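Local coordinates for endoglucanase, glycoside hydrolase family 5 protein (Cytophaga hutchinsonii, PDB 5IHS) that probably hydrolyses internal beta-1,4-glucosidic bonds of cellulose as an endoglucanase built on a TIM barrel, at residues 219-224 with 244-249; 223-228 with 251-256; 228-233 with 266-271; 255-260 with 288-293. All blocks are in the same frame, centred on the assembly; numbering follows the deposited sequence.

In the fold
The contacts gather round the last three strands of the eight-stranded parallel barrel, 215-221, 244-249 and 279-284. Contact 1 pairs the first two inside the barrel wall. Contact 2 starts from the same stretch, sharing Pro223 and Gly224, and joins the loops beyond their C-terminal ends, the two centres about 9 Å apart. Contact 3, whose segments alternate along the chain with those of both, sets helix 228-239 beside helix 262-274, its centre about 10 Å from that of contact 1. Contact 4 opens where contact 2 ends, at Ser255 and Gly256; its centre lies about 20 Å from that of contact 3. The last beta-alpha units are thus tied at three levels: barrel wall, outer helices and C-terminal loops.

Contact 1: residues 219-224 with 244-249; sequences LHFYPG and LFVTEY
Phe245 meets the neighbouring strand through its backbone, the carbonyl O accepting the N-H of Leu219 at 3.2 Å. At Val246, the centre of an inverse gamma turn, CA makes a C-H...O contact with Leu219 O. Its methyls part company: CG2 lies alongside CB and CD2 of Leu219, whereas CG1, anti to the backbone N (chi1 174°), reaches CE2 of Phe221 at 3.8 Å. Thr247 OG1 takes a nearly straight hydrogen bond of 2.8 Å from His220 NE2, lying in the imidazole plane; Glu156 also bonds this hydroxyl, and Glu160 bonds His220 ND1. Glu248 places CB over the middle of the His220 ring, 3.4 Å from its centroid. Its extended chain carries OE2 to Tyr222 OH, which donates a 2.7 Å bond on the anti side of a carboxylate standing almost perpendicular (88°) to the phenol ring, while OE1 is bridged to Arg85. With His220 replaced by an alanine, the Thr247 donor and the ring under Glu248 CB are gone, and Glu248 and Glu160 would probably be held less firmly. Tyr249 CB sits over a face of the Phe221 ring, and the two rings run nearly parallel but slid apart. These are adjacent parallel strands of a beta-alpha-beta unit in a TIM barrel, and Glu248 near the C-terminal end of the seventh strand is consistent with the position of the nucleophile in family 5 glycoside hydrolases.

Contact 2: residues 223-228 with 251-256; sequences PGTHKQ and TCDASG
Pro223 lays its ring against the backbone of the other loop, CG 3.6 Å from Thr251 C and CD beside Cys252 O. The same carbonyl accepts the N-H of Gly224, with Gly224 N 2.9 Å from Cys252 O and well above the carbonyl plane. Gly224 passes so close to Asp253, their CA atoms 3.8 Å apart, that a side chain here would run into Asp253 N. Thr225 turns OG1 beside its own backbone N (chi1 -54°), where the oxygen accepts from Ala254 N at 2.9 Å and lies against Asp253 CB. The receiving loop is itself tight: Asp253 OD1 takes both OG and N of Ser255, closing an Asx turn within a type I turn that ends at Gly256, while OD2 bonds Asn259 ND2. His226 brings CE1 to 4.1 Å from Ala254 CB, its ring held by ND1 bonding to Tyr222 N and covered on one face by Thr225 CB. Lys227, the N-cap of helix 228-239, doubles back, NZ reaching Pro223 O at 2.8 Å in the carbonyl plane. Such pairing of neighbouring beta-alpha loops belongs to the C-terminal end of a TIM barrel, here above the sixth and seventh strands.

Contact 3: residues 228-233 with 266-271; sequences QELRNE and ALWYEF
Arg231 crosses one face of Trp268 at a slant, touching both indole rings and joining helices 228-239 and 262-274, nearly parallel neighbours on the outside of the TIM barrel. Its CG, anti to the carbonyl carbon (chi1 -71°), stands over the six-membered ring at 3.5 Å from the centroid. The chain then bends at chi3 (-74°), which brings the guanidinium over the five-membered ring in a cation-pi contact, CZ 4.5 Å from that centroid. The guanidinium does not lie flat there: its plane stands 77° from the indole, so that NH1 leads and the group presents its edge to the ring. Away from the indole, NE and NH2 grip one oxygen, Gln228 OE1, side-on, with NE at 2.9 Å from OE1; Gln228 NE2 in turn donates to Asn232 OD1. Leu267 CB covers one face of the guanidinium and Gln228 N the other. Phe271 slides past in the opposite direction, its CB 3.7 Å from Arg231 CD. Leu230 comes to the edge of the six-membered ring, its CG 3.9 Å from Trp268 CH2. Trp268 NE1 spends its proton on His226 O, and its ring stacks on Phe221 of the barrel wall. With NH1 also salt-bridged to Glu264, the guanidinium has its rotation fixed, and its charge is probably neutralised by that carboxylate and further stabilised by the Gln228 oxygen and the indole face.

Contact 4: residues 255-260 with 288-293; sequences SGNGNF and PETASA
Thr290 and Gly258 form the straightest bond of this contact: Gly258 N donates to Thr290 OG1 at 2.8 Å, with 177° at the hydrogen. The hydroxyl is put there by a chi1 of -52°, which sets OG1 beside the residue's own backbone N. Around it the packing is close. Asn257, crossing Thr290 at about a right angle, offers a lone pair of OD1 to Thr290 N, 3.0 Å away and in the plane of the amide. One residue earlier, Gly256 O accepts Ala291 N at 3.0 Å, while Ala291 CB and the CB and CG of Glu289 crowd the same carbonyl. Gly256 has backbone angles that call for glycine, and a side chain would also come tightly against Glu289 OE2. With Thr290 replaced by a valine, the hydroxyl is gone, and Gly258 N, left without its acceptor, would probably let loop 255-260 shift away from 288-293. The two segments belong to loops that follow the seventh and eighth strands of the TIM barrel; Glu289 to Ser292 make a type I turn, and Ser255 OG, taking the N-H of Asn257, an ST turn. Away from this bonded centre the contact thins. Phe260 CB meets only the Thr290 CG2 methyl, at 4.0 Å, and its ring leans toward Pro311 and Leu315 of the last helix. On the other flank Ser255 and Glu289 do not touch directly: a water donates to Ser255 O at 2.8 Å and to Glu289 OE1 at 2.6 Å, bridging the exposed serine and the carboxylate.

Contact 1: residues 219-224 with 244-249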
loop_
_atom_site.group_PDB
_atom_site.type_symbol
_atom_site.label_atom_id
_atom_site.label_comp_id
_atom_site.label_asym_id
_atom_site.label_seq_id
_atom_site.Cartn_x
_atom_site.Cartn_y
_atom_site.Cartn_z
ATOM N N LEU A 219 -0.377 -7.348 5.088
ATOM C CA LEU A 219 -1.109 -8.516 4.623
ATOM C C LEU A 219 -1.453 -8.310 3.151
ATOM O O LEU A 219 -2.044 -7.286 2.792
ATOM C CB LEU A 219 -2.404 -8.692 5.420
ATOM C CG LEU A 219 -3.298 -9.855 5.000
ATOM C CD1 LEU A 219 -2.615 -11.172 5.282
ATOM C CD2 LEU A 219 -4.637 -9.771 5.710
ATOM N N HIS A 220 -1.076 -9.266 2.296
ATOM C CA HIS A 220 -1.451 -9.260 0.885
ATOM C C HIS A 220 -2.282 -10.491 0.570
ATOM O O HIS A 220 -1.904 -11.607 0.942
ATOM C CB HIS A 220 -0.225 -9.287 -0.019
ATOM C CG HIS A 220 0.511 -7.991 -0.050
ATOM N ND1 HIS A 220 1.630 -7.786 -0.826
ATOM C CD2 HIS A 220 0.275 -6.820 0.588
ATOM C CE1 HIS A 220 2.051 -6.543 -0.664
ATOM N NE2 HIS A 220 1.240 -5.940 0.183
ATOM N N PHE A 221 -3.391 -10.308 -0.147
ATOM C CA PHE A 221 -4.236 -11.431 -0.526
ATOM C C PHE A 221 -4.706 -11.279 -1.964
ATOM O O PHE A 221 -4.885 -10.167 -2.474
ATOM C CB PHE A 221 -5.438 -11.602 0.427
ATOM C CG PHE A 221 -6.485 -10.536 0.293
ATOM C CD1 PHE A 221 -7.504 -10.649 -0.646
ATOM C CD2 PHE A 221 -6.452 -9.400 1.087
ATOM C CE1 PHE A 221 -8.457 -9.650 -0.796
ATOM C CE2 PHE A 221 -7.414 -8.408 0.942
ATOM C CZ PHE A 221 -8.403 -8.533 -0.001
ATOM N N TYR A 222 -4.951 -12.437 -2.576
ATOM C CA TYR A 222 -5.462 -12.550 -3.940
ATOM C C TYR A 222 -6.586 -13.572 -3.839
ATOM O O TYR A 222 -6.297 -14.769 -3.641
ATOM C CB TYR A 222 -4.371 -12.949 -4.941
ATOM C CG TYR A 222 -3.541 -11.724 -5.365
ATOM C CD1 TYR A 222 -2.557 -11.188 -4.550
ATOM C CD2 TYR A 222 -3.803 -11.072 -6.579
ATOM C CE1 TYR A 222 -1.866 -10.029 -4.917
ATOM C CE2 TYR A 222 -3.113 -9.929 -6.949
ATOM C CZ TYR A 222 -2.145 -9.415 -6.121
ATOM O OH TYR A 222 -1.482 -8.283 -6.534
ATOM N N PRO A 223 -7.854 -13.150 -3.917
ATOM C CA PRO A 223 -8.981 -14.004 -3.480
ATOM C C PRO A 223 -9.270 -15.202 -4.364
ATOM O O PRO A 223 -10.025 -16.089 -3.940
ATOM C CB PRO A 223 -10.168 -13.031 -3.481
ATOM C CG PRO A 223 -9.780 -12.004 -4.494
ATOM C CD PRO A 223 -8.304 -11.819 -4.341
ATOM N N GLY A 224 -8.718 -15.267 -5.573
ATOM C CA GLY A 224 -8.792 -16.507 -6.328
ATOM C C GLY A 224 -7.977 -17.623 -5.713
ATOM O O GLY A 224 -8.221 -18.799 -6.000
ATOM N N LEU A 244 -2.677 -4.469 11.138
ATOM C CA LEU A 244 -2.406 -4.890 9.771
ATOM C C LEU A 244 -2.821 -3.800 8.792
ATOM O O LEU A 244 -3.765 -3.044 9.044
ATOM C CB LEU A 244 -3.209 -6.150 9.445
ATOM C CG LEU A 244 -3.022 -7.314 10.424
ATOM C CD1 LEU A 244 -3.860 -8.501 10.005
ATOM C CD2 LEU A 244 -1.549 -7.709 10.535
ATOM N N PHE A 245 -2.139 -3.756 7.647
ATOM C CA PHE A 245 -2.489 -2.870 6.537
ATOM C C PHE A 245 -2.395 -3.698 5.259
ATOM O O PHE A 245 -1.345 -4.288 4.976
ATOM C CB PHE A 245 -1.508 -1.685 6.514
ATOM C CG PHE A 245 -1.939 -0.480 5.681
ATOM C CD1 PHE A 245 -2.405 -0.578 4.377
ATOM C CD2 PHE A 245 -1.823 0.793 6.222
ATOM C CE1 PHE A 245 -2.766 0.548 3.654
ATOM C CE2 PHE A 245 -2.184 1.922 5.492
ATOM C CZ PHE A 245 -2.641 1.788 4.211
ATOM N N VAL A 246 -3.492 -3.773 4.504
ATOM C CA VAL A 246 -3.483 -4.467 3.220
ATOM C C VAL A 246 -2.958 -3.486 2.175
ATOM O O VAL A 246 -3.717 -2.779 1.499
ATOM C CB VAL A 246 -4.858 -5.060 2.876
ATOM C CG1 VAL A 246 -4.857 -5.636 1.464
ATOM C CG2 VAL A 246 -5.214 -6.149 3.877
ATOM N N THR A 247 -1.631 -3.417 2.034
ATOM C CA THR A 247 -1.072 -2.479 1.072
ATOM C C THR A 247 -1.242 -2.958 -0.354
ATOM O O THR A 247 -1.022 -2.168 -1.275
ATOM C CB THR A 247 0.403 -2.173 1.353
ATOM O OG1 THR A 247 1.141 -3.385 1.240
ATOM C CG2 THR A 247 0.609 -1.540 2.739
ATOM N N GLU A 248 -1.628 -4.219 -0.551
ATOM C CA GLU A 248 -1.867 -4.743 -1.886
ATOM C C GLU A 248 -2.842 -5.908 -1.801
ATOM O O GLU A 248 -2.641 -6.841 -1.005
ATOM C CB GLU A 248 -0.554 -5.227 -2.509
ATOM C CG GLU A 248 -0.640 -5.482 -3.984
ATOM C CD GLU A 248 0.637 -6.102 -4.530
ATOM O OE1 GLU A 248 1.722 -5.482 -4.378
ATOM O OE2 GLU A 248 0.537 -7.215 -5.102
ATOM N N TYR A 249 -3.866 -5.886 -2.651
ATOM C CA TYR A 249 -4.716 -7.056 -2.839
ATOM C C TYR A 249 -5.185 -7.059 -4.283
ATOM O O TYR A 249 -5.269 -6.016 -4.933
ATOM C CB TYR A 249 -5.932 -7.089 -1.869
ATOM C CG TYR A 249 -6.997 -6.091 -2.258
ATOM C CD1 TYR A 249 -6.896 -4.762 -1.869
ATOM C CD2 TYR A 249 -8.098 -6.461 -3.031
ATOM C CE1 TYR A 249 -7.839 -3.819 -2.260
ATOM C CE2 TYR A 249 -9.046 -5.525 -3.429
ATOM C CZ TYR A 249 -8.907 -4.204 -3.049
ATOM O OH TYR A 249 -9.844 -3.298 -3.474
#

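Contact 2: residues 223-228 with 251-256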
loop_
_atom_site.group_PDB
_atom_site.type_symbol
_atom_site.label_atom_id
_atom_site.label_comp_id
_atom_site.label_asym_id
_atom_site.label_seq_id
_atom_site.Cartn_x
_atom_site.Cartn_y
_atom_site.Cartn_z
ATOM N N PRO A 223 -7.854 -13.150 -3.917
ATOM C CA PRO A 223 -8.981 -14.004 -3.480
ATOM C C PRO A 223 -9.270 -15.202 -4.364
ATOM O O PRO A 223 -10.025 -16.089 -3.940
ATOM C CB PRO A 223 -10.168 -13.031 -3.481
ATOM C CG PRO A 223 -9.780 -12.004 -4.494
ATOM C CD PRO A 223 -8.304 -11.819 -4.341
ATOM N N GLY A 224 -8.718 -15.267 -5.573
ATOM C CA GLY A 224 -8.792 -16.507 -6.328
ATOM C C GLY A 224 -7.977 -17.623 -5.713
ATOM O O GLY A 224 -8.221 -18.799 -6.000
ATOM N N THR A 225 -7.025 -17.269 -4.859
ATOM C CA THR A 225 -6.124 -18.188 -4.182
ATOM C C THR A 225 -6.330 -18.223 -2.678
ATOM O O THR A 225 -6.297 -19.297 -2.072
ATOM C CB THR A 225 -4.673 -17.776 -4.476
ATOM O OG1 THR A 225 -4.473 -17.693 -5.894
ATOM C CG2 THR A 225 -3.680 -18.766 -3.861
ATOM N N HIS A 226 -6.544 -17.063 -2.069
ATOM C CA HIS A 226 -6.537 -16.904 -0.620
ATOM C C HIS A 226 -7.946 -16.627 -0.124
ATOM O O HIS A 226 -8.569 -15.640 -0.529
ATOM C CB HIS A 226 -5.631 -15.743 -0.231
ATOM C CG HIS A 226 -4.256 -15.859 -0.785
ATOM N ND1 HIS A 226 -3.651 -14.838 -1.479
ATOM C CD2 HIS A 226 -3.377 -16.891 -0.777
ATOM C CE1 HIS A 226 -2.448 -15.229 -1.858
ATOM N NE2 HIS A 226 -2.257 -16.470 -1.446
ATOM N N LYS A 227 -8.433 -17.489 0.760
ATOM C CA LYS A 227 -9.810 -17.427 1.224
ATOM C C LYS A 227 -9.856 -17.452 2.749
ATOM O O LYS A 227 -9.095 -16.726 3.394
ATOM C CB LYS A 227 -10.639 -18.517 0.543
ATOM C CG LYS A 227 -10.523 -18.431 -0.976
ATOM C CD LYS A 227 -11.390 -19.438 -1.666
ATOM C CE LYS A 227 -10.919 -19.699 -3.085
ATOM N NZ LYS A 227 -11.246 -18.634 -4.034
ATOM N N GLN A 228 -10.735 -18.253 3.350
ATOM C CA GLN A 228 -10.934 -18.132 4.792
ATOM C C GLN A 228 -9.675 -18.470 5.585
ATOM O O GLN A 228 -9.464 -17.907 6.661
ATOM C CB GLN A 228 -12.103 -19.004 5.240
ATOM C CG GLN A 228 -12.467 -18.832 6.697
ATOM C CD GLN A 228 -12.935 -17.427 7.007
ATOM O OE1 GLN A 228 -13.677 -16.821 6.229
ATOM N NE2 GLN A 228 -12.501 -16.896 8.143
ATOM N N THR A 251 -8.176 -9.031 -7.171
ATOM C CA THR A 251 -9.516 -9.600 -7.300
ATOM C C THR A 251 -9.489 -11.001 -7.908
ATOM O O THR A 251 -10.552 -11.569 -8.186
ATOM C CB THR A 251 -10.380 -8.704 -8.182
ATOM O OG1 THR A 251 -9.761 -8.628 -9.471
ATOM C CG2 THR A 251 -10.548 -7.309 -7.578
ATOM N N CYS A 252 -8.307 -11.568 -8.124
ATOM C CA CYS A 252 -8.140 -12.749 -8.959
ATOM C C CYS A 252 -7.168 -13.694 -8.263
ATOM O O CYS A 252 -6.876 -13.566 -7.068
ATOM C CB CYS A 252 -7.679 -12.310 -10.353
ATOM S SG CYS A 252 -6.182 -11.342 -10.357
ATOM N N ASP A 253 -6.637 -14.667 -8.991
ATOM C CA ASP A 253 -5.676 -15.493 -8.277
ATOM C C ASP A 253 -4.311 -14.788 -8.166
ATOM O O ASP A 253 -4.058 -13.710 -8.728
ATOM C CB ASP A 253 -5.630 -16.923 -8.787
ATOM C CG ASP A 253 -5.123 -17.010 -10.155
ATOM O OD1 ASP A 253 -4.236 -16.202 -10.474
ATOM O OD2 ASP A 253 -5.602 -17.893 -10.908
ATOM N N ALA A 254 -3.443 -15.399 -7.369
ATOM C CA ALA A 254 -2.219 -14.751 -6.924
ATOM C C ALA A 254 -1.233 -14.494 -8.048
ATOM O O ALA A 254 -0.310 -13.698 -7.862
ATOM C CB ALA A 254 -1.564 -15.593 -5.829
ATOM N N SER A 255 -1.397 -15.136 -9.203
ATOM C CA SER A 255 -0.528 -14.848 -10.333
ATOM C C SER A 255 -0.844 -13.516 -10.994
ATOM O O SER A 255 -0.049 -13.058 -11.820
ATOM C CB SER A 255 -0.670 -15.941 -11.390
ATOM O OG SER A 255 -1.951 -15.882 -12.001
ATOM N N GLY A 256 -1.975 -12.896 -10.669
ATOM C CA GLY A 256 -2.404 -11.687 -11.339
ATOM C C GLY A 256 -3.230 -11.916 -12.585
ATOM O O GLY A 256 -3.672 -10.944 -13.209
#

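Contact 3: residues 228-233 with 266-271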
loop_
_atom_site.group_PDB
_atom_site.type_symbol
_atom_site.label_atom_id
_atom_site.label_comp_id
_atom_site.label_asym_id
_atom_site.label_seq_id
_atom_site.Cartn_x
_atom_site.Cartn_y
_atom_site.Cartn_z
ATOM N N GLN A 228 -10.735 -18.253 3.350
ATOM C CA GLN A 228 -10.934 -18.132 4.792
ATOM C C GLN A 228 -9.675 -18.470 5.585
ATOM O O GLN A 228 -9.464 -17.907 6.661
ATOM C CB GLN A 228 -12.103 -19.004 5.240
ATOM C CG GLN A 228 -12.467 -18.832 6.697
ATOM C CD GLN A 228 -12.935 -17.427 7.007
ATOM O OE1 GLN A 228 -13.677 -16.821 6.229
ATOM N NE2 GLN A 228 -12.501 -16.896 8.143
ATOM N N GLU A 229 -8.825 -19.370 5.084
ATOM C CA GLU A 229 -7.618 -19.722 5.829
ATOM C C GLU A 229 -6.721 -18.505 6.065
ATOM O O GLU A 229 -6.113 -18.371 7.136
ATOM C CB GLU A 229 -6.861 -20.840 5.118
ATOM C CG GLU A 229 -6.069 -20.433 3.894
ATOM C CD GLU A 229 -6.898 -19.927 2.722
ATOM O OE1 GLU A 229 -8.125 -20.178 2.649
ATOM O OE2 GLU A 229 -6.296 -19.282 1.847
ATOM N N LEU A 230 -6.615 -17.610 5.082
ATOM C CA LEU A 230 -5.792 -16.422 5.280
ATOM C C LEU A 230 -6.506 -15.371 6.135
ATOM O O LEU A 230 -5.844 -14.650 6.894
ATOM C CB LEU A 230 -5.299 -15.867 3.935
ATOM C CG LEU A 230 -4.238 -14.765 4.028
ATOM C CD1 LEU A 230 -2.959 -15.242 4.703
ATOM C CD2 LEU A 230 -3.910 -14.218 2.634
ATOM N N ARG A 231 -7.843 -15.280 6.057
ATOM C CA ARG A 231 -8.564 -14.453 7.020
ATOM C C ARG A 231 -8.345 -14.959 8.438
ATOM O O ARG A 231 -8.208 -14.163 9.371
ATOM C CB ARG A 231 -10.054 -14.395 6.684
ATOM C CG ARG A 231 -10.364 -13.577 5.441
ATOM C CD ARG A 231 -11.866 -13.335 5.262
ATOM N NE ARG A 231 -12.592 -14.519 4.810
ATOM C CZ ARG A 231 -12.701 -14.913 3.546
ATOM N NH1 ARG A 231 -12.120 -14.233 2.569
ATOM N NH2 ARG A 231 -13.408 -15.999 3.254
ATOM N N ASN A 232 -8.273 -16.281 8.620
ATOM C CA ASN A 232 -8.024 -16.825 9.951
ATOM C C ASN A 232 -6.626 -16.470 10.444
ATOM O O ASN A 232 -6.439 -16.163 11.630
ATOM C CB ASN A 232 -8.203 -18.345 9.950
ATOM C CG ASN A 232 -9.641 -18.771 9.802
ATOM O OD1 ASN A 232 -10.561 -17.984 10.012
ATOM N ND2 ASN A 232 -9.844 -20.034 9.439
ATOM N N GLU A 233 -5.630 -16.515 9.550
ATOM C CA GLU A 233 -4.282 -16.068 9.894
ATOM C C GLU A 233 -4.302 -14.613 10.345
ATOM O O GLU A 233 -3.699 -14.250 11.364
ATOM C CB GLU A 233 -3.378 -16.261 8.668
ATOM C CG GLU A 233 -1.964 -15.678 8.744
ATOM C CD GLU A 233 -0.999 -16.507 9.561
ATOM O OE1 GLU A 233 -1.311 -17.690 9.841
ATOM O OE2 GLU A 233 0.075 -15.967 9.914
ATOM N N ALA A 266 -15.642 -9.785 -2.105
ATOM C CA ALA A 266 -16.607 -9.177 -1.193
ATOM C C ALA A 266 -16.504 -9.754 0.218
ATOM O O ALA A 266 -16.703 -9.029 1.195
ATOM C CB ALA A 266 -18.025 -9.340 -1.738
ATOM N N LEU A 267 -16.211 -11.056 0.353
ATOM C CA LEU A 267 -15.993 -11.619 1.685
ATOM C C LEU A 267 -14.778 -10.988 2.347
ATOM O O LEU A 267 -14.782 -10.745 3.563
ATOM C CB LEU A 267 -15.830 -13.138 1.631
ATOM C CG LEU A 267 -17.066 -13.933 1.209
ATOM C CD1 LEU A 267 -16.752 -15.409 1.277
ATOM C CD2 LEU A 267 -18.286 -13.604 2.059
ATOM N N TRP A 268 -13.735 -10.707 1.566
ATOM C CA TRP A 268 -12.593 -9.992 2.109
ATOM C C TRP A 268 -12.965 -8.569 2.511
ATOM O O TRP A 268 -12.566 -8.112 3.585
ATOM C CB TRP A 268 -11.441 -9.997 1.114
ATOM C CG TRP A 268 -10.603 -11.230 1.177
ATOM C CD1 TRP A 268 -10.650 -12.316 0.354
ATOM C CD2 TRP A 268 -9.562 -11.484 2.122
ATOM N NE1 TRP A 268 -9.691 -13.234 0.732
ATOM C CE2 TRP A 268 -9.008 -12.744 1.814
ATOM C CE3 TRP A 268 -9.035 -10.758 3.189
ATOM C CZ2 TRP A 268 -7.946 -13.289 2.541
ATOM C CZ3 TRP A 268 -7.985 -11.295 3.909
ATOM C CH2 TRP A 268 -7.454 -12.547 3.583
ATOM N N TYR A 269 -13.694 -7.836 1.655
ATOM C CA TYR A 269 -14.102 -6.486 2.038
ATOM C C TYR A 269 -14.881 -6.498 3.349
ATOM O O TYR A 269 -14.704 -5.612 4.193
ATOM C CB TYR A 269 -14.945 -5.835 0.948
ATOM C CG TYR A 269 -14.244 -5.408 -0.323
ATOM C CD1 TYR A 269 -12.926 -4.951 -0.339
ATOM C CD2 TYR A 269 -14.945 -5.411 -1.515
ATOM C CE1 TYR A 269 -12.329 -4.539 -1.519
ATOM C CE2 TYR A 269 -14.365 -4.989 -2.691
ATOM C CZ TYR A 269 -13.061 -4.546 -2.698
ATOM O OH TYR A 269 -12.514 -4.128 -3.896
ATOM N N GLU A 270 -15.764 -7.487 3.528
ATOM C CA GLU A 270 -16.540 -7.582 4.763
ATOM C C GLU A 270 -15.618 -7.713 5.972
ATOM O O GLU A 270 -15.787 -7.024 6.985
ATOM C CB GLU A 270 -17.483 -8.778 4.657
ATOM C CG GLU A 270 -18.341 -9.065 5.854
ATOM C CD GLU A 270 -19.345 -10.162 5.529
ATOM O OE1 GLU A 270 -18.913 -11.314 5.302
ATOM O OE2 GLU A 270 -20.560 -9.872 5.450
ATOM N N PHE A 271 -14.626 -8.595 5.873
ATOM C CA PHE A 271 -13.664 -8.795 6.957
ATOM C C PHE A 271 -12.841 -7.538 7.219
ATOM O O PHE A 271 -12.667 -7.119 8.370
ATOM C CB PHE A 271 -12.759 -9.968 6.583
ATOM C CG PHE A 271 -11.625 -10.203 7.539
ATOM C CD1 PHE A 271 -11.830 -10.882 8.727
ATOM C CD2 PHE A 271 -10.341 -9.769 7.233
ATOM C CE1 PHE A 271 -10.781 -11.102 9.608
ATOM C CE2 PHE A 271 -9.293 -9.990 8.110
ATOM C CZ PHE A 271 -9.516 -10.660 9.292
#

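Contact 4: residues 255-260 with 288-293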
loop_
_atom_site.group_PDB
_atom_site.type_symbol
_atom_site.label_atom_id
_atom_site.label_comp_id
_atom_site.label_asym_id
_atom_site.label_seq_id
_atom_site.Cartn_x
_atom_site.Cartn_y
_atom_site.Cartn_z
ATOM N N SER A 255 -1.397 -15.136 -9.203
ATOM C CA SER A 255 -0.528 -14.848 -10.333
ATOM C C SER A 255 -0.844 -13.516 -10.994
ATOM O O SER A 255 -0.049 -13.058 -11.820
ATOM C CB SER A 255 -0.670 -15.941 -11.390
ATOM O OG SER A 255 -1.951 -15.882 -12.001
ATOM N N GLY A 256 -1.975 -12.896 -10.669
ATOM C CA GLY A 256 -2.404 -11.687 -11.339
ATOM C C GLY A 256 -3.230 -11.916 -12.585
ATOM O O GLY A 256 -3.672 -10.944 -13.209
ATOM N N ASN A 257 -3.458 -13.168 -12.972
ATOM C CA ASN A 257 -4.201 -13.473 -14.187
ATOM C C ASN A 257 -5.006 -14.737 -13.938
ATOM O O ASN A 257 -4.466 -15.719 -13.424
ATOM C CB ASN A 257 -3.247 -13.659 -15.378
ATOM C CG ASN A 257 -3.953 -13.547 -16.711
ATOM O OD1 ASN A 257 -4.750 -12.647 -16.935
ATOM N ND2 ASN A 257 -3.661 -14.476 -17.606
ATOM N N GLY A 258 -6.291 -14.687 -14.251
ATOM C CA GLY A 258 -7.179 -15.821 -14.104
ATOM C C GLY A 258 -7.948 -15.821 -12.786
ATOM O O GLY A 258 -7.560 -15.199 -11.795
ATOM N N ASN A 259 -9.061 -16.559 -12.766
ATOM C CA ASN A 259 -9.847 -16.770 -11.539
ATOM C C ASN A 259 -10.342 -15.451 -10.932
ATOM O O ASN A 259 -10.228 -15.222 -9.725
ATOM C CB ASN A 259 -9.078 -17.582 -10.484
ATOM C CG ASN A 259 -8.978 -19.067 -10.817
ATOM O OD1 ASN A 259 -9.963 -19.812 -10.766
ATOM N ND2 ASN A 259 -7.771 -19.511 -11.118
ATOM N N PHE A 260 -10.905 -14.580 -11.769
ATOM C CA PHE A 260 -11.584 -13.396 -11.247
ATOM C C PHE A 260 -12.659 -13.847 -10.267
ATOM O O PHE A 260 -13.495 -14.697 -10.592
ATOM C CB PHE A 260 -12.200 -12.616 -12.415
ATOM C CG PHE A 260 -12.916 -11.333 -12.012
ATOM C CD1 PHE A 260 -12.293 -10.354 -11.235
ATOM C CD2 PHE A 260 -14.209 -11.097 -12.461
ATOM C CE1 PHE A 260 -12.966 -9.195 -10.889
ATOM C CE2 PHE A 260 -14.878 -9.937 -12.121
ATOM C CZ PHE A 260 -14.251 -8.975 -11.344
ATOM N N PRO A 288 -2.309 -6.648 -20.214
ATOM C CA PRO A 288 -3.516 -7.465 -20.489
ATOM C C PRO A 288 -3.621 -8.702 -19.602
ATOM O O PRO A 288 -3.545 -9.857 -20.058
ATOM C CB PRO A 288 -3.353 -7.796 -21.980
ATOM C CG PRO A 288 -1.895 -7.777 -22.204
ATOM C CD PRO A 288 -1.344 -6.703 -21.324
ATOM N N GLU A 289 -3.825 -8.452 -18.305
ATOM C CA GLU A 289 -4.003 -9.481 -17.285
ATOM C C GLU A 289 -5.180 -9.091 -16.398
ATOM O O GLU A 289 -5.528 -7.915 -16.286
ATOM C CB GLU A 289 -2.739 -9.679 -16.406
ATOM C CG GLU A 289 -2.428 -8.533 -15.406
ATOM C CD GLU A 289 -1.200 -8.783 -14.511
ATOM O OE1 GLU A 289 -0.373 -9.664 -14.824
ATOM O OE2 GLU A 289 -1.055 -8.082 -13.484
ATOM N N THR A 290 -5.768 -10.088 -15.725
ATOM C CA THR A 290 -6.989 -9.869 -14.947
ATOM C C THR A 290 -6.829 -8.768 -13.905
ATOM O O THR A 290 -7.774 -8.010 -13.653
ATOM C CB THR A 290 -7.368 -11.165 -14.229
ATOM O OG1 THR A 290 -7.405 -12.238 -15.170
ATOM C CG2 THR A 290 -8.723 -11.032 -13.523
ATOM N N ALA A 291 -5.679 -8.716 -13.226
ATOM C CA ALA A 291 -5.525 -7.782 -12.111
ATOM C C ALA A 291 -5.466 -6.331 -12.555
ATOM O O ALA A 291 -5.701 -5.443 -11.731
ATOM C CB ALA A 291 -4.277 -8.112 -11.288
ATOM N N SER A 292 -5.129 -6.061 -13.809
ATOM C CA SER A 292 -5.063 -4.679 -14.258
ATOM C C SER A 292 -6.435 -4.040 -14.166
ATOM O O SER A 292 -7.435 -4.629 -14.573
ATOM C CB SER A 292 -4.591 -4.616 -15.695
ATOM O OG SER A 292 -3.250 -5.048 -15.772
ATOM N N ALA A 293 -6.469 -2.806 -13.669
ATOM C CA ALA A 293 -7.722 -2.074 -13.495
ATOM C C ALA A 293 -8.213 -1.402 -14.775
ATOM O O ALA A 293 -9.400 -1.061 -14.876
ATOM C CB ALA A 293 -7.538 -0.999 -12.427
HETATM O O HOH W 1 0.028 -12.177 -14.491
#